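Local coordinates for fructokinase (Vibrio cholerae serotype O1, PDB 5EYN), which catalyses phosphoryl transfer from ATP to fructose as a kinase of the PfkB carbohydrate kinase family, at residues V52-A55 with R60-F63; P150-T155 with P183-A188; Q249-K254 with D290-A295. One frame throughout, in Å; residues are numbered along the deposited sequence.

Contact 1 (V52-A55 with R60-F63); sequences VAIA and RSAF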
loop_
_atom_site.group_PDB
_atom_site.type_symbol
_atom_site.label_atom_id
_atom_site.label_comp_id
_atom_site.label_asym_id
_atom_site.label_seq_id
_atom_site.Cartn_x
_atom_site.Cartn_y
_atom_site.Cartn_z
ATOM N N VAL A 52 10.195 -5.054 -19.495
ATOM C CA VAL A 52 11.553 -4.631 -19.251
ATOM C C VAL A 52 12.513 -5.745 -19.670
ATOM O O VAL A 52 13.574 -5.458 -20.215
ATOM C CB VAL A 52 11.730 -4.230 -17.786
ATOM C CG1 VAL A 52 13.189 -4.005 -17.437
ATOM C CG2 VAL A 52 10.941 -2.954 -17.500
ATOM N N ALA A 53 12.157 -7.006 -19.431
ATOM C CA ALA A 53 13.028 -8.104 -19.822
ATOM C C ALA A 53 13.267 -8.065 -21.315
ATOM O O ALA A 53 14.393 -8.253 -21.775
ATOM C CB ALA A 53 12.435 -9.422 -19.448
ATOM N N ILE A 54 12.199 -7.861 -22.080
ATOM C CA ILE A 54 12.311 -7.798 -23.531
ATOM C C ILE A 54 13.189 -6.619 -23.959
ATOM O O ILE A 54 14.079 -6.761 -24.796
ATOM C CB ILE A 54 10.916 -7.717 -24.166
ATOM C CG1 ILE A 54 10.198 -9.052 -23.975
ATOM C CG2 ILE A 54 11.030 -7.382 -25.629
ATOM C CD1 ILE A 54 8.708 -9.006 -24.283
ATOM N N ALA A 55 12.936 -5.453 -23.382
ATOM C CA ALA A 55 13.701 -4.259 -23.706
ATOM C C ALA A 55 15.192 -4.423 -23.388
ATOM O O ALA A 55 16.051 -4.009 -24.165
ATOM C CB ALA A 55 13.122 -3.050 -22.992
ATOM N N ARG A 60 11.606 -4.905 -28.793
ATOM C CA ARG A 60 10.655 -3.823 -28.936
ATOM C C ARG A 60 9.435 -4.131 -28.093
ATOM O O ARG A 60 8.571 -4.888 -28.506
ATOM C CB ARG A 60 10.253 -3.727 -30.404
ATOM C CG ARG A 60 9.449 -2.520 -30.770
ATOM C CD ARG A 60 9.019 -2.669 -32.206
ATOM N NE ARG A 60 8.595 -1.424 -32.822
ATOM C CZ ARG A 60 8.177 -1.340 -34.078
ATOM N NH1 ARG A 60 7.809 -0.171 -34.586
ATOM N NH2 ARG A 60 8.134 -2.430 -34.833
ATOM N N SER A 61 9.361 -3.548 -26.912
ATOM C CA SER A 61 8.227 -3.792 -26.038
ATOM C C SER A 61 7.501 -2.480 -25.745
ATOM O O SER A 61 8.087 -1.397 -25.758
ATOM C CB SER A 61 8.666 -4.505 -24.754
ATOM O OG SER A 61 9.473 -3.666 -23.977
ATOM N N ALA A 62 6.203 -2.597 -25.503
ATOM C CA ALA A 62 5.342 -1.446 -25.265
ATOM C C ALA A 62 4.316 -1.869 -24.248
ATOM O O ALA A 62 3.858 -2.997 -24.294
ATOM C CB ALA A 62 4.665 -1.009 -26.557
ATOM N N PHE A 63 3.957 -0.971 -23.341
ATOM C CA PHE A 63 3.057 -1.296 -22.244
ATOM C C PHE A 63 1.820 -0.433 -22.341
ATOM O O PHE A 63 1.927 0.765 -22.580
ATOM C CB PHE A 63 3.756 -1.014 -20.916
ATOM C CG PHE A 63 3.006 -1.488 -19.699
ATOM C CD1 PHE A 63 3.313 -2.706 -19.133
ATOM C CD2 PHE A 63 2.019 -0.717 -19.112
ATOM C CE1 PHE A 63 2.659 -3.153 -18.020
ATOM C CE2 PHE A 63 1.353 -1.169 -17.994
ATOM C CZ PHE A 63 1.682 -2.387 -17.448
#

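Contact 2 (P150-T155 with P183-A188); sequences PSRSST and PQELQA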
loop_
_atom_site.group_PDB
_atom_site.type_symbol
_atom_site.label_atom_id
_atom_site.label_comp_id
_atom_site.label_asym_id
_atom_site.label_seq_id
_atom_site.Cartn_x
_atom_site.Cartn_y
_atom_site.Cartn_z
ATOM N N PRO A 150 -13.536 -3.315 -14.588
ATOM C CA PRO A 150 -13.668 -3.544 -16.028
ATOM C C PRO A 150 -12.443 -4.155 -16.699
ATOM O O PRO A 150 -12.481 -4.469 -17.889
ATOM C CB PRO A 150 -13.904 -2.133 -16.576
ATOM C CG PRO A 150 -13.136 -1.249 -15.628
ATOM C CD PRO A 150 -13.358 -1.885 -14.276
ATOM N N SER A 151 -11.334 -4.299 -15.982
ATOM C CA SER A 151 -10.131 -4.792 -16.643
ATOM C C SER A 151 -10.343 -6.145 -17.293
ATOM O O SER A 151 -9.832 -6.399 -18.376
ATOM C CB SER A 151 -8.963 -4.847 -15.667
ATOM O OG SER A 151 -7.814 -5.379 -16.308
ATOM N N ARG A 152 -11.110 -7.017 -16.662
ATOM C CA ARG A 152 -11.306 -8.357 -17.196
ATOM C C ARG A 152 -11.909 -8.295 -18.601
ATOM O O ARG A 152 -11.338 -8.803 -19.550
ATOM C CB ARG A 152 -12.187 -9.186 -16.249
ATOM C CG ARG A 152 -12.503 -10.585 -16.793
ATOM C CD ARG A 152 -13.540 -11.330 -15.977
ATOM N NE ARG A 152 -13.205 -11.450 -14.560
ATOM C CZ ARG A 152 -13.994 -12.001 -13.653
ATOM N NH1 ARG A 152 -15.190 -12.461 -14.016
ATOM N NH2 ARG A 152 -13.646 -12.095 -12.393
ATOM N N SER A 153 -13.047 -7.632 -18.734
ATOM C CA SER A 153 -13.673 -7.518 -20.041
ATOM C C SER A 153 -12.824 -6.701 -21.012
ATOM O O SER A 153 -12.779 -7.014 -22.202
ATOM C CB SER A 153 -15.101 -6.971 -19.938
ATOM O OG SER A 153 -15.176 -5.714 -19.302
ATOM N N SER A 154 -12.140 -5.667 -20.532
ATOM C CA SER A 154 -11.292 -4.879 -21.425
ATOM C C SER A 154 -10.141 -5.714 -21.981
ATOM O O SER A 154 -9.781 -5.597 -23.143
ATOM C CB SER A 154 -10.722 -3.650 -20.713
ATOM O OG SER A 154 -11.751 -2.762 -20.335
ATOM N N THR A 155 -9.586 -6.569 -21.146
ATOM C CA THR A 155 -8.449 -7.366 -21.530
ATOM C C THR A 155 -8.888 -8.463 -22.483
ATOM O O THR A 155 -8.224 -8.751 -23.463
ATOM C CB THR A 155 -7.756 -7.935 -20.274
ATOM O OG1 THR A 155 -7.260 -6.852 -19.477
ATOM C CG2 THR A 155 -6.624 -8.814 -20.670
ATOM N N PRO A 183 -13.120 -14.965 -5.990
ATOM C CA PRO A 183 -12.123 -15.996 -6.305
ATOM C C PRO A 183 -12.715 -17.248 -6.962
ATOM O O PRO A 183 -11.994 -17.968 -7.666
ATOM C CB PRO A 183 -11.481 -16.300 -4.941
ATOM C CG PRO A 183 -12.419 -15.772 -3.940
ATOM C CD PRO A 183 -13.143 -14.629 -4.560
ATOM N N GLN A 184 -14.006 -17.490 -6.770
ATOM C CA GLN A 184 -14.652 -18.632 -7.399
ATOM C C GLN A 184 -14.721 -18.493 -8.929
ATOM O O GLN A 184 -15.003 -19.462 -9.625
ATOM C CB GLN A 184 -16.049 -18.851 -6.801
ATOM C CG GLN A 184 -17.111 -17.873 -7.255
ATOM C CD GLN A 184 -17.081 -16.516 -6.553
ATOM O OE1 GLN A 184 -16.241 -16.232 -5.662
ATOM N NE2 GLN A 184 -18.019 -15.659 -6.954
ATOM N N GLU A 185 -14.460 -17.288 -9.439
ATOM C CA GLU A 185 -14.449 -17.032 -10.878
ATOM C C GLU A 185 -13.075 -17.250 -11.502
ATOM O O GLU A 185 -12.946 -17.276 -12.720
ATOM C CB GLU A 185 -14.942 -15.607 -11.147
ATOM C CG GLU A 185 -16.400 -15.423 -10.721
ATOM C CD GLU A 185 -16.943 -14.017 -10.867
ATOM O OE1 GLU A 185 -18.110 -13.807 -10.438
ATOM O OE2 GLU A 185 -16.251 -13.132 -11.408
ATOM N N LEU A 186 -12.051 -17.415 -10.681
ATOM C CA LEU A 186 -10.693 -17.487 -11.199
ATOM C C LEU A 186 -10.504 -18.631 -12.187
ATOM O O LEU A 186 -9.997 -18.429 -13.290
ATOM C CB LEU A 186 -9.708 -17.627 -10.041
ATOM C CG LEU A 186 -8.214 -17.619 -10.385
ATOM C CD1 LEU A 186 -7.363 -17.146 -9.200
ATOM C CD2 LEU A 186 -7.758 -19.005 -10.797
ATOM N N GLN A 187 -10.872 -19.844 -11.805
ATOM C CA GLN A 187 -10.539 -20.986 -12.642
ATOM C C GLN A 187 -11.141 -20.852 -14.030
ATOM O O GLN A 187 -10.447 -20.977 -15.030
ATOM C CB GLN A 187 -10.990 -22.294 -12.011
ATOM C CG GLN A 187 -10.530 -23.529 -12.787
ATOM C CD GLN A 187 -11.043 -24.815 -12.186
ATOM O OE1 GLN A 187 -12.150 -24.864 -11.661
ATOM N NE2 GLN A 187 -10.238 -25.866 -12.259
ATOM N N ALA A 188 -12.434 -20.580 -14.096
ATOM C CA ALA A 188 -13.110 -20.496 -15.380
ATOM C C ALA A 188 -12.619 -19.321 -16.213
ATOM O O ALA A 188 -12.501 -19.408 -17.432
ATOM C CB ALA A 188 -14.601 -20.390 -15.173
#

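Contact 3 (Q249-K254 with D290-A295); sequences QIVSGK and DAVKWA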
loop_
_atom_site.group_PDB
_atom_site.type_symbol
_atom_site.label_atom_id
_atom_site.label_comp_id
_atom_site.label_asym_id
_atom_site.label_seq_id
_atom_site.Cartn_x
_atom_site.Cartn_y
_atom_site.Cartn_z
ATOM N N GLN A 249 9.186 -32.080 -24.648
ATOM C CA GLN A 249 10.611 -32.104 -24.443
ATOM C C GLN A 249 10.987 -31.227 -23.265
ATOM O O GLN A 249 10.512 -30.104 -23.154
ATOM C CB GLN A 249 11.262 -31.557 -25.693
ATOM C CG GLN A 249 12.729 -31.635 -25.709
ATOM C CD GLN A 249 13.244 -31.254 -27.064
ATOM O OE1 GLN A 249 12.521 -31.356 -28.061
ATOM N NE2 GLN A 249 14.482 -30.783 -27.119
ATOM N N ILE A 250 11.835 -31.746 -22.386
ATOM C CA ILE A 250 12.374 -30.949 -21.298
ATOM C C ILE A 250 13.616 -30.229 -21.779
ATOM O O ILE A 250 14.507 -30.826 -22.375
ATOM C CB ILE A 250 12.701 -31.793 -20.068
ATOM C CG1 ILE A 250 11.419 -32.371 -19.469
ATOM C CG2 ILE A 250 13.417 -30.938 -19.043
ATOM C CD1 ILE A 250 11.653 -33.315 -18.313
ATOM N N VAL A 251 13.643 -28.931 -21.523
ATOM C CA VAL A 251 14.761 -28.082 -21.871
ATOM C C VAL A 251 15.276 -27.490 -20.569
ATOM O O VAL A 251 14.538 -26.831 -19.823
ATOM C CB VAL A 251 14.311 -26.963 -22.822
ATOM C CG1 VAL A 251 15.472 -26.049 -23.164
ATOM C CG2 VAL A 251 13.699 -27.553 -24.080
ATOM N N SER A 252 16.533 -27.764 -20.263
ATOM C CA SER A 252 17.102 -27.295 -19.014
ATOM C C SER A 252 18.460 -26.691 -19.250
ATOM O O SER A 252 19.179 -27.086 -20.170
ATOM C CB SER A 252 17.223 -28.441 -18.017
ATOM O OG SER A 252 18.067 -29.454 -18.521
ATOM N N GLY A 253 18.812 -25.742 -18.390
ATOM C CA GLY A 253 20.126 -25.135 -18.407
ATOM C C GLY A 253 20.776 -25.297 -17.052
ATOM O O GLY A 253 20.443 -26.205 -16.293
ATOM N N LYS A 254 21.700 -24.410 -16.730
ATOM C CA LYS A 254 22.417 -24.535 -15.468
ATOM C C LYS A 254 21.597 -24.018 -14.292
ATOM O O LYS A 254 21.006 -22.931 -14.337
ATOM C CB LYS A 254 23.791 -23.859 -15.535
ATOM C CG LYS A 254 23.771 -22.391 -15.897
ATOM C CD LYS A 254 25.176 -21.855 -16.188
ATOM C CE LYS A 254 25.846 -22.554 -17.367
ATOM N NZ LYS A 254 27.226 -22.033 -17.608
ATOM N N ASP A 290 15.175 -22.925 -29.009
ATOM C CA ASP A 290 16.171 -21.889 -28.738
ATOM C C ASP A 290 15.588 -20.772 -27.859
ATOM O O ASP A 290 16.260 -20.264 -26.954
ATOM C CB ASP A 290 16.688 -21.310 -30.062
ATOM C CG ASP A 290 17.583 -20.111 -29.861
ATOM O OD1 ASP A 290 18.788 -20.314 -29.643
ATOM O OD2 ASP A 290 17.095 -18.966 -29.917
ATOM N N ALA A 291 14.343 -20.385 -28.114
ATOM C CA ALA A 291 13.707 -19.341 -27.308
ATOM C C ALA A 291 13.576 -19.776 -25.858
ATOM O O ALA A 291 13.758 -18.964 -24.952
ATOM C CB ALA A 291 12.346 -18.966 -27.872
ATOM N N VAL A 292 13.307 -21.060 -25.642
ATOM C CA VAL A 292 13.204 -21.608 -24.290
ATOM C C VAL A 292 14.582 -21.688 -23.626
ATOM O O VAL A 292 14.703 -21.489 -22.421
ATOM C CB VAL A 292 12.497 -22.977 -24.286
ATOM C CG1 VAL A 292 12.497 -23.618 -22.908
ATOM C CG2 VAL A 292 11.063 -22.811 -24.750
ATOM N N LYS A 293 15.624 -21.945 -24.401
ATOM C CA LYS A 293 16.966 -21.905 -23.847
ATOM C C LYS A 293 17.278 -20.501 -23.327
ATOM O O LYS A 293 17.814 -20.337 -22.232
ATOM C CB LYS A 293 17.975 -22.325 -24.921
ATOM C CG LYS A 293 19.431 -22.227 -24.522
ATOM C CD LYS A 293 20.358 -22.729 -25.650
ATOM C CE LYS A 293 21.825 -22.732 -25.217
ATOM N NZ LYS A 293 22.708 -23.272 -26.284
ATOM N N TRP A 294 16.944 -19.485 -24.112
ATOM C CA TRP A 294 17.083 -18.107 -23.656
ATOM C C TRP A 294 16.233 -17.863 -22.416
ATOM O O TRP A 294 16.684 -17.235 -21.457
ATOM C CB TRP A 294 16.660 -17.127 -24.752
ATOM C CG TRP A 294 17.715 -16.856 -25.797
ATOM C CD1 TRP A 294 18.433 -17.779 -26.515
ATOM C CD2 TRP A 294 18.169 -15.572 -26.235
ATOM N NE1 TRP A 294 19.303 -17.142 -27.370
ATOM C CE2 TRP A 294 19.160 -15.788 -27.215
ATOM C CE3 TRP A 294 17.827 -14.260 -25.901
ATOM C CZ2 TRP A 294 19.812 -14.739 -27.855
ATOM C CZ3 TRP A 294 18.479 -13.222 -26.525
ATOM C CH2 TRP A 294 19.456 -13.466 -27.497
ATOM N N ALA A 295 14.981 -18.318 -22.451
ATOM C CA ALA A 295 14.067 -18.145 -21.332
ATOM C C ALA A 295 14.648 -18.700 -20.032
ATOM O O ALA A 295 14.607 -18.052 -18.981
ATOM C CB ALA A 295 12.738 -18.825 -21.647
#

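Contact 1 (V52-A55 with R60-F63)
No flat side-chain group lies between I54, A55 and S61, the side chains that meet here. The two flat groups of the segments turn to other neighbours. The ring of F63 packs against L23, L80 and L90. The guanidinium of R60 points off the helix, with its NH1 close to NH2 of R20, a pair of like charges. R60 reaches the helix with its main chain: its N lies 4.1 Å from CG2 of I54.

The touching is done by small groups. S61 lies near the beginning of strand 61-68 and directs its side chain at the helix. CB of S61 sits 3.8 Å from CG2 of I54 and 4.0 Å from CB of I54. I54 has CG2 opposite its backbone N, which brings this methyl to the strand. The longer branch, CG1 and CD1, stays farther from S61. The OG of S61 lies between its own N and carbonyl carbon (chi1 67°). There it comes 3.8 Å from CB of A55 and hydrogen-bonds to the carbonyl O of A51, one turn earlier in the helix. The buried hydroxyl is thus satisfied by the helix backbone. Methyl and hydroxymethyl groups let the backbones come close, with CA of A55 6.0 Å from CA of S61.

V21 of strand 21-24 also packs on I54, and L23 packs on S61. The strand of S61 pairs with 21-24 on one edge and 86-93 on the other. Helix 46-56 carries the fructose-binding residues A46 and N49 near its start, and this contact lies near its end. The arrangement is a helix packed on the next parallel strand, part of the alpha/beta fold of the ribokinase-like kinases.

Contact 2 (P150-T155 with P183-A188)
The backbones that carry R152 and E185 do not touch; the nearest CA atoms, those of R152 and L186, are 10.9 Å apart. Both segments are helix starts in successive beta-alpha-beta units of the ribokinase-like fold. Helix 151-165 follows strand 138-142, and helix 186-194 follows strand 168-172. P150 has a cis peptide bond before it. Residues 183-185 already have helical backbone angles, and N of L186 bonds to O of P183 at 3.1 Å.

One salt bridge on the surface spans the gap. The R152 chain runs out extended and then bends at chi3 (-55°), which sets its end group beside E185. The guanidinium is also held by its own side of the fold: NE bonds to O of L146 and NH2 to O of A147, while W180 packs against the side chain. These bonds probably fix its rotation.

The guanidinium and carboxylate planes are steeply inclined, 77° apart. R152 meets E185 end-on and spends two nitrogens on a single oxygen. That oxygen, OE2, lies near the guanidinium plane, 2.9 Å from NH1 and 3.0 Å from NH2. NH1 reaches it from above the carboxylate plane, and NH2 nearly along its C-O axis.

Contact 3 (Q249-K254 with D290-A295)
V251 and V292 bury most of the surface here, and K293 adds a little through its backbone. V251 points from the strand at the helix, and V292 points back at it. The CG1 methyl of V292 lies 3.8 Å from CB of V251 and 3.9 Å from CG1 of V251. In both valines CG1 is opposite the backbone N, and these are the methyls that meet. The two side chains cross at a slant and make a plain apolar contact.

K293 takes part at its main chain: its N is 4.3 Å from CG1 of V251. Its extended side chain leads away. The CA atoms of V251 and K293 are 6.8 Å apart, and no hydrogen bond joins the two segments. One turn on from V292, ND2 of N296 hydrogen-bonds to O of V251. N296 binds ADP, and K254, just past the strand, touches the ADP, so the contact borders the nucleotide site.

Strand 247-251 is the outermost strand on this side of the nine-stranded sheet and pairs with 240-244. Helix 285-302 packs on both strands, V292 also touching A240 and V242. Its other sides meet helix 264-278 through A291 and A295, and helix 315-322 through W294.

Overall arrangement
Contacts 1 and 3 both join a helix to the nine-stranded sheet, about 21 Å apart between centres. Contact 1 uses a strand next to one outer strand; contact 3 uses the outer strand at the other end. Both are partly buried and pack small apolar groups, although contact 1 includes a hydroxyl satisfied by a helix carbonyl and contact 3 joins two valines. Contact 2 lies at the surface, links two helix starts and relies on charge. It is on the other side of the chain's centre from contact 3. Contact 3 lies nearest a ligand, beside ADP; contact 2 is away from the annotated sites.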